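Local coordinates for cerato-platanin-like protein (Moniliophthora perniciosa, PDB 3SUK) that is of unknown function but, as a secreted cerato-platanin of a plant-pathogenic fungus, probably acts outside the cell, at residues A[51-54]-A[60-63]. Sequence-based numbering, arbitrary orientation.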
loop_
_atom_site.group_PDB
_atom_site.type_symbol
_atom_site.label_atom_id
_atom_site.label_comp_id
_atom_site.label_asym_id
_atom_site.label_seq_id
_atom_site.Cartn_x
_atom_site.Cartn_y
_atom_site.Cartn_z
ATOM N N SER A 51 7.129 4.576 3.243
ATOM C CA SER A 51 8.129 5.324 4.011
ATOM C C SER A 51 7.508 6.444 4.822
ATOM O O SER A 51 8.117 6.967 5.720
ATOM C CB SER A 51 9.255 5.838 3.105
ATOM O OG SER A 51 8.803 6.499 1.979
ATOM N N ASP A 52 6.258 6.776 4.520
ATOM C CA ASP A 52 5.507 7.747 5.337
ATOM C C ASP A 52 5.259 7.202 6.742
ATOM O O ASP A 52 5.037 7.935 7.644
ATOM C CB ASP A 52 4.167 8.167 4.703
ATOM C CG ASP A 52 4.325 9.105 3.533
ATOM O OD1 ASP A 52 5.429 9.475 3.213
ATOM O OD2 ASP A 52 3.321 9.488 2.973
ATOM N N ILE A 53 5.222 5.889 6.846
ATOM C CA ILE A 53 5.026 5.229 8.113
ATOM C C ILE A 53 6.430 4.906 8.684
ATOM O O ILE A 53 7.116 4.055 8.200
ATOM C CB ILE A 53 4.172 3.931 7.939
ATOM C CG1 ILE A 53 2.711 4.296 7.634
ATOM C CG2 ILE A 53 4.248 3.090 9.176
ATOM C CD1 ILE A 53 1.883 3.162 7.048
ATOM N N GLY A 54 6.798 5.663 9.706
ATOM C CA GLY A 54 8.082 5.540 10.375
ATOM C C GLY A 54 8.258 4.212 11.066
ATOM O O GLY A 54 9.337 3.719 11.204
ATOM N N ALA A 60 0.622 7.999 10.394
ATOM C CA ALA A 60 0.397 7.739 8.977
ATOM C C ALA A 60 -0.161 6.316 8.716
ATOM O O ALA A 60 -0.539 5.994 7.627
ATOM C CB ALA A 60 1.666 7.988 8.188
ATOM N N CYS A 61 -0.293 5.535 9.779
ATOM C CA CYS A 61 -0.943 4.219 9.663
ATOM C C CYS A 61 -2.375 4.382 9.173
ATOM O O CYS A 61 -3.158 5.080 9.779
ATOM C CB CYS A 61 -0.983 3.496 11.048
ATOM S SG CYS A 61 0.651 2.764 11.491
ATOM N N GLY A 62 -2.678 3.702 8.084
ATOM C CA GLY A 62 -3.990 3.806 7.468
ATOM C C GLY A 62 -4.127 4.869 6.387
ATOM O O GLY A 62 -5.146 4.962 5.765
ATOM N N ASN A 63 -3.057 5.584 6.080
ATOM C CA ASN A 63 -3.170 6.584 5.053
ATOM C C ASN A 63 -3.566 5.983 3.719
ATOM O O ASN A 63 -3.145 4.935 3.347
ATOM C CB ASN A 63 -1.886 7.383 4.891
ATOM C CG ASN A 63 -1.732 8.491 5.943
ATOM O OD1 ASN A 63 -2.568 8.692 6.774
ATOM N ND2 ASN A 63 -0.625 9.124 5.905
#
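I53 packs against the A60–C61 peptide in a small, mostly buried van der Waals contact between the two ends of the loop that runs from strand 47-50 to strand 64-71. The chain leaves one strand, turns out through the intervening residues and comes back past itself, with the CA atoms of I53 and A60 5.3 Å apart. The ethyl branch of I53 does most of the touching. With CG1 anti to the carbonyl carbon (chi1 -72°) it lies over the face of that peptide, where I53 CG1 is 3.7 Å from A60 O and I53 CD1 4.0 Å from C61 CA. In return, the methyl of A60 points toward the outgoing chain, its CB 3.4 Å from the carbonyl O of D52 and 3.9 Å from I53 CG1. The loop belongs to the double-psi beta-barrel of the cerato-platanin family, and one of the family's disulfides, C61 to C24, is made here; I53 CG2 sits 4.3 Å from C61 SG and the isoleucine also touches C24. Residues 60-63 form a type II beta turn closed by the N63 N to A60 O hydrogen bond, 3.0 Å, with G62 at the positive phi (92°) such a turn needs in its third position. Exposed D52, through OD2, and the buried side chain of N63, through ND2, both hydrogen-bond to the hydroxyl of Y65, which bridges the two segments.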